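Naphthalene dioxygenase large subunit (Rhodococcus sp., PDB 2B1X) is the large subunit of a Rieske non-haem iron dioxygenase, carrying a two-iron, two-sulfur cluster and a mononuclear iron ion. Local coordinates at residues A[174-186]-A[275-288]. Sequence-based numbering, arbitrary orientation.
Sequences KFYLDIVLDRSDA and ELERRLTPEQVEIF
Phe175 and Ile179 meet Gln284, Ile287 and Phe288 where helix 174-181 crosses helix 282-288 at -64°, within the ring-hydroxylating domain of the Bet v 1-like clan. The other side of helix 174-181 rests on the antiparallel sheet, Leu177 on Ile304 and Val180 on Asn306.

The apolar part is a CH-pi contact and apolar packing. Gln284 CG lies over one face of the Phe175 ring, 3.8 Å from its centroid, while Ile287 CD1 comes to the ring edge. Ile179 CG2 packs against Phe288 CD1 at 3.6 Å.

Hydrogen bonds fix the Gln284 amide at both ends. Gln284 NE2 reaches a lone pair of Phe175 O (2.8 Å) and the anti side of Asp178 OD2, whose OD1 is held by Tyr151 and Lys152; OE1 accepts from Thr281 N. Thr281 OG1 accepts from Gln284 N, completing a capping box.

Charged groups dominate beyond the helix end. Just past it, Arg183 NH1 touches Phe288 CZ obliquely at 3.3 Å, the guanidinium and ring planes 19° apart, while Arg183 NE forms a salt bridge with Glu343. Arg279, bent at chi3, presents its edge to Asp182: Arg279 NH2 meets Asp182 OD1 on the syn side at 2.8 Å and Arg279 NE meets Asp182 O at 3.2 Å. Arg279 NH1 bridges to Asp185 OD1 at 3.1 Å. Asp185 N donates nearly straight (168°) to Glu275 OE1, 2.8 Å away and approached from above the carboxylate plane.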
loop_
_atom_site.group_PDB
_atom_site.type_symbol
_atom_site.label_atom_id
_atom_site.label_comp_id
_atom_site.label_asym_id
_atom_site.label_seq_id
_atom_site.Cartn_x
_atom_site.Cartn_y
_atom_site.Cartn_z
ATOM N N LYS A 174 -39.664 -10.641 8.850
ATOM C CA LYS A 174 -39.928 -11.960 8.264
ATOM C C LYS A 174 -41.074 -11.956 7.244
ATOM O O LYS A 174 -40.987 -12.625 6.209
ATOM C CB LYS A 174 -40.148 -13.025 9.349
ATOM C CG LYS A 174 -38.872 -13.249 10.206
ATOM C CD LYS A 174 -38.911 -14.551 11.027
ATOM C CE LYS A 174 -40.053 -14.583 12.055
ATOM N NZ LYS A 174 -40.028 -13.346 12.908
ATOM N N PHE A 175 -42.132 -11.196 7.533
ATOM C CA PHE A 175 -43.288 -11.021 6.636
ATOM C C PHE A 175 -42.883 -10.598 5.213
ATOM O O PHE A 175 -43.427 -11.090 4.231
ATOM C CB PHE A 175 -44.239 -9.981 7.244
ATOM C CG PHE A 175 -45.459 -9.672 6.399
ATOM C CD1 PHE A 175 -45.403 -8.721 5.385
ATOM C CD2 PHE A 175 -46.673 -10.301 6.651
ATOM C CE1 PHE A 175 -46.531 -8.438 4.622
ATOM C CE2 PHE A 175 -47.800 -10.011 5.902
ATOM C CZ PHE A 175 -47.732 -9.084 4.880
ATOM N N TYR A 176 -41.898 -9.715 5.129
ATOM C CA TYR A 176 -41.424 -9.153 3.864
ATOM C C TYR A 176 -40.348 -10.019 3.235
ATOM O O TYR A 176 -40.322 -10.173 2.028
ATOM C CB TYR A 176 -40.914 -7.720 4.089
ATOM C CG TYR A 176 -42.008 -6.835 4.624
ATOM C CD1 TYR A 176 -42.082 -6.519 5.987
ATOM C CD2 TYR A 176 -43.013 -6.350 3.777
ATOM C CE1 TYR A 176 -43.129 -5.717 6.496
ATOM C CE2 TYR A 176 -44.044 -5.562 4.268
ATOM C CZ TYR A 176 -44.105 -5.235 5.623
ATOM O OH TYR A 176 -45.174 -4.461 6.106
ATOM N N LEU A 177 -39.457 -10.570 4.042
ATOM C CA LEU A 177 -38.459 -11.517 3.523
ATOM C C LEU A 177 -39.137 -12.687 2.796
ATOM O O LEU A 177 -38.675 -13.130 1.744
ATOM C CB LEU A 177 -37.576 -12.048 4.640
ATOM C CG LEU A 177 -36.601 -11.033 5.283
ATOM C CD1 LEU A 177 -35.881 -11.735 6.453
ATOM C CD2 LEU A 177 -35.575 -10.447 4.288
ATOM N N ASP A 178 -40.241 -13.173 3.344
ATOM C CA ASP A 178 -41.006 -14.253 2.689
ATOM C C ASP A 178 -41.365 -13.920 1.242
ATOM O O ASP A 178 -41.318 -14.773 0.357
ATOM C CB ASP A 178 -42.326 -14.512 3.427
ATOM C CG ASP A 178 -42.131 -15.155 4.781
ATOM O OD1 ASP A 178 -40.976 -15.565 5.109
ATOM O OD2 ASP A 178 -43.101 -15.273 5.580
ATOM N N ILE A 179 -41.768 -12.673 1.024
ATOM C CA ILE A 179 -42.194 -12.202 -0.286
ATOM C C ILE A 179 -41.078 -12.331 -1.330
ATOM O O ILE A 179 -41.344 -12.547 -2.497
ATOM C CB ILE A 179 -42.689 -10.758 -0.165
ATOM C CG1 ILE A 179 -44.076 -10.726 0.501
ATOM C CG2 ILE A 179 -42.764 -10.062 -1.553
ATOM C CD1 ILE A 179 -44.584 -9.324 0.834
ATOM N N VAL A 180 -39.836 -12.213 -0.877
ATOM C CA VAL A 180 -38.666 -12.319 -1.737
ATOM C C VAL A 180 -38.084 -13.748 -1.725
ATOM O O VAL A 180 -37.645 -14.240 -2.751
ATOM C CB VAL A 180 -37.616 -11.246 -1.309
ATOM C CG1 VAL A 180 -36.201 -11.677 -1.552
ATOM C CG2 VAL A 180 -37.919 -9.896 -1.995
ATOM N N LEU A 181 -38.128 -14.429 -0.587
ATOM C CA LEU A 181 -37.408 -15.706 -0.443
ATOM C C LEU A 181 -38.247 -16.971 -0.622
ATOM O O LEU A 181 -37.701 -18.033 -0.936
ATOM C CB LEU A 181 -36.712 -15.793 0.916
ATOM C CG LEU A 181 -35.780 -14.659 1.364
ATOM C CD1 LEU A 181 -35.413 -14.900 2.799
ATOM C CD2 LEU A 181 -34.521 -14.541 0.498
ATOM N N ASP A 182 -39.556 -16.869 -0.398
ATOM C CA ASP A 182 -40.380 -18.060 -0.249
ATOM C C ASP A 182 -41.473 -18.233 -1.306
ATOM O O ASP A 182 -42.516 -18.828 -1.029
ATOM C CB ASP A 182 -41.018 -18.088 1.145
ATOM C CG ASP A 182 -41.368 -19.496 1.594
ATOM O OD1 ASP A 182 -40.658 -20.452 1.214
ATOM O OD2 ASP A 182 -42.356 -19.739 2.308
ATOM N N ARG A 183 -41.222 -17.729 -2.509
ATOM C CA ARG A 183 -42.210 -17.783 -3.579
ATOM C C ARG A 183 -42.402 -19.166 -4.188
ATOM O O ARG A 183 -43.462 -19.448 -4.673
ATOM C CB ARG A 183 -41.850 -16.785 -4.687
ATOM C CG ARG A 183 -41.847 -15.334 -4.234
ATOM C CD ARG A 183 -41.649 -14.335 -5.344
ATOM N NE ARG A 183 -40.295 -14.312 -5.889
ATOM C CZ ARG A 183 -39.509 -13.239 -5.915
ATOM N NH1 ARG A 183 -39.914 -12.094 -5.385
ATOM N NH2 ARG A 183 -38.292 -13.319 -6.445
ATOM N N SER A 184 -41.369 -20.000 -4.192
ATOM C CA SER A 184 -41.376 -21.257 -4.934
ATOM C C SER A 184 -41.157 -22.472 -4.013
ATOM O O SER A 184 -40.564 -22.341 -2.940
ATOM C CB SER A 184 -40.275 -21.214 -6.004
ATOM O OG SER A 184 -38.976 -21.331 -5.412
ATOM N N ASP A 185 -41.645 -23.632 -4.457
ATOM C CA ASP A 185 -41.532 -24.900 -3.730
ATOM C C ASP A 185 -40.101 -25.392 -3.601
ATOM O O ASP A 185 -39.688 -25.844 -2.521
ATOM C CB ASP A 185 -42.352 -25.983 -4.433
ATOM C CG ASP A 185 -43.855 -25.835 -4.216
ATOM O OD1 ASP A 185 -44.295 -25.157 -3.253
ATOM O OD2 ASP A 185 -44.697 -26.375 -4.989
ATOM N N ALA A 186 -39.356 -25.330 -4.703
ATOM C CA ALA A 186 -37.958 -25.771 -4.703
ATOM C C ALA A 186 -37.013 -24.732 -4.085
ATOM O O ALA A 186 -35.898 -25.076 -3.709
ATOM C CB ALA A 186 -37.516 -26.143 -6.121
ATOM N N GLU A 275 -47.139 -21.101 -7.550
ATOM C CA GLU A 275 -46.597 -21.552 -6.273
ATOM C C GLU A 275 -46.714 -20.429 -5.226
ATOM O O GLU A 275 -47.158 -20.670 -4.102
ATOM C CB GLU A 275 -45.159 -22.092 -6.445
ATOM C CG GLU A 275 -45.112 -23.351 -7.330
ATOM C CD GLU A 275 -43.716 -23.917 -7.550
ATOM O OE1 GLU A 275 -42.721 -23.362 -7.012
ATOM O OE2 GLU A 275 -43.620 -24.957 -8.244
ATOM N N LEU A 276 -46.374 -19.197 -5.607
ATOM C CA LEU A 276 -46.383 -18.090 -4.651
ATOM C C LEU A 276 -47.799 -17.772 -4.112
ATOM O O LEU A 276 -47.986 -17.460 -2.936
ATOM C CB LEU A 276 -45.665 -16.847 -5.223
ATOM C CG LEU A 276 -46.368 -15.886 -6.178
ATOM C CD1 LEU A 276 -47.298 -14.922 -5.441
ATOM C CD2 LEU A 276 -45.327 -15.092 -6.979
ATOM N N GLU A 277 -48.794 -17.891 -4.969
ATOM C CA GLU A 277 -50.196 -17.763 -4.552
ATOM C C GLU A 277 -50.630 -18.796 -3.508
ATOM O O GLU A 277 -51.591 -18.584 -2.766
ATOM C CB GLU A 277 -51.116 -17.840 -5.764
ATOM C CG GLU A 277 -50.998 -16.633 -6.680
ATOM C CD GLU A 277 -51.918 -16.675 -7.896
ATOM O OE1 GLU A 277 -52.067 -17.756 -8.539
ATOM O OE2 GLU A 277 -52.491 -15.602 -8.219
ATOM N N ARG A 278 -49.894 -19.899 -3.441
ATOM C CA ARG A 278 -50.187 -20.971 -2.514
ATOM C C ARG A 278 -49.225 -20.939 -1.309
ATOM O O ARG A 278 -49.604 -21.361 -0.211
ATOM C CB ARG A 278 -50.202 -22.288 -3.311
ATOM C CG ARG A 278 -49.743 -23.566 -2.653
ATOM C CD ARG A 278 -49.766 -24.745 -3.627
ATOM N NE ARG A 278 -48.420 -25.154 -4.049
ATOM C CZ ARG A 278 -48.063 -25.397 -5.312
ATOM N NH1 ARG A 278 -48.929 -25.259 -6.313
ATOM N NH2 ARG A 278 -46.826 -25.787 -5.575
ATOM N N ARG A 279 -48.013 -20.413 -1.495
ATOM C CA ARG A 279 -47.015 -20.406 -0.422
ATOM C C ARG A 279 -47.145 -19.194 0.509
ATOM O O ARG A 279 -46.885 -19.303 1.706
ATOM C CB ARG A 279 -45.601 -20.500 -0.990
ATOM C CG ARG A 279 -45.287 -21.797 -1.703
ATOM C CD ARG A 279 -43.820 -21.966 -2.029
ATOM N NE ARG A 279 -42.987 -21.973 -0.834
ATOM C CZ ARG A 279 -42.699 -23.062 -0.142
ATOM N NH1 ARG A 279 -43.187 -24.231 -0.530
ATOM N NH2 ARG A 279 -41.921 -22.989 0.938
ATOM N N LEU A 280 -47.546 -18.047 -0.033
ATOM C CA LEU A 280 -47.605 -16.807 0.749
ATOM C C LEU A 280 -49.043 -16.560 1.203
ATOM O O LEU A 280 -49.972 -17.096 0.599
ATOM C CB LEU A 280 -47.115 -15.616 -0.080
ATOM C CG LEU A 280 -45.713 -15.691 -0.689
ATOM C CD1 LEU A 280 -45.533 -14.553 -1.694
ATOM C CD2 LEU A 280 -44.630 -15.661 0.392
ATOM N N THR A 281 -49.221 -15.759 2.262
ATOM C CA THR A 281 -50.562 -15.388 2.727
ATOM C C THR A 281 -51.208 -14.403 1.758
ATOM O O THR A 281 -50.512 -13.663 1.069
ATOM C CB THR A 281 -50.572 -14.772 4.162
ATOM O OG1 THR A 281 -50.018 -13.442 4.125
ATOM C CG2 THR A 281 -49.668 -15.564 5.138
ATOM N N PRO A 282 -52.539 -14.379 1.711
ATOM C CA PRO A 282 -53.254 -13.422 0.851
ATOM C C PRO A 282 -52.763 -11.968 1.032
ATOM O O PRO A 282 -52.656 -11.208 0.054
ATOM C CB PRO A 282 -54.721 -13.592 1.281
ATOM C CG PRO A 282 -54.797 -14.997 1.789
ATOM C CD PRO A 282 -53.464 -15.247 2.464
ATOM N N GLU A 283 -52.424 -11.588 2.260
ATOM C CA GLU A 283 -51.888 -10.247 2.521
ATOM C C GLU A 283 -50.532 -10.034 1.831
ATOM O O GLU A 283 -50.313 -8.985 1.221
ATOM C CB GLU A 283 -51.783 -9.974 4.025
ATOM C CG GLU A 283 -53.128 -9.987 4.746
ATOM C CD GLU A 283 -53.552 -11.373 5.236
ATOM O OE1 GLU A 283 -54.552 -11.441 6.000
ATOM O OE2 GLU A 283 -52.909 -12.394 4.869
ATOM N N GLN A 284 -49.655 -11.038 1.904
ATOM C CA GLN A 284 -48.337 -10.984 1.247
ATOM C C GLN A 284 -48.532 -10.934 -0.263
ATOM O O GLN A 284 -47.892 -10.126 -0.949
ATOM C CB GLN A 284 -47.462 -12.179 1.652
ATOM C CG GLN A 284 -46.985 -12.108 3.094
ATOM C CD GLN A 284 -46.323 -13.364 3.569
ATOM O OE1 GLN A 284 -46.809 -14.460 3.294
ATOM N NE2 GLN A 284 -45.210 -13.223 4.295
ATOM N N VAL A 285 -49.434 -11.777 -0.765
ATOM C CA VAL A 285 -49.719 -11.876 -2.198
ATOM C C VAL A 285 -50.156 -10.526 -2.790
ATOM O O VAL A 285 -49.663 -10.108 -3.856
ATOM C CB VAL A 285 -50.779 -12.963 -2.501
ATOM C CG1 VAL A 285 -51.229 -12.903 -3.971
ATOM C CG2 VAL A 285 -50.269 -14.371 -2.153
ATOM N N GLU A 286 -51.093 -9.851 -2.107
ATOM C CA GLU A 286 -51.577 -8.559 -2.580
ATOM C C GLU A 286 -50.549 -7.418 -2.477
ATOM O O GLU A 286 -50.551 -6.508 -3.303
ATOM C CB GLU A 286 -52.920 -8.184 -1.913
ATOM C CG GLU A 286 -54.101 -9.068 -2.328
ATOM C CD GLU A 286 -54.155 -9.347 -3.830
ATOM O OE1 GLU A 286 -54.138 -8.373 -4.630
ATOM O OE2 GLU A 286 -54.206 -10.540 -4.206
ATOM N N ILE A 287 -49.675 -7.455 -1.478
ATOM C CA ILE A 287 -48.561 -6.498 -1.443
ATOM C C ILE A 287 -47.602 -6.741 -2.616
ATOM O O ILE A 287 -47.140 -5.784 -3.252
ATOM C CB ILE A 287 -47.838 -6.522 -0.063
ATOM C CG1 ILE A 287 -48.711 -5.829 0.993
ATOM C CG2 ILE A 287 -46.431 -5.942 -0.155
ATOM C CD1 ILE A 287 -48.288 -6.081 2.448
ATOM N N PHE A 288 -47.329 -8.013 -2.931
ATOM C CA PHE A 288 -46.389 -8.323 -4.019
ATOM C C PHE A 288 -46.972 -8.070 -5.406
ATOM O O PHE A 288 -46.240 -7.748 -6.347
ATOM C CB PHE A 288 -45.884 -9.765 -3.929
ATOM C CG PHE A 288 -44.771 -10.089 -4.901
ATOM C CD1 PHE A 288 -43.633 -9.273 -4.986
ATOM C CD2 PHE A 288 -44.838 -11.226 -5.698
ATOM C CE1 PHE A 288 -42.576 -9.575 -5.869
ATOM C CE2 PHE A 288 -43.787 -11.542 -6.585
ATOM C CZ PHE A 288 -42.656 -10.707 -6.672
#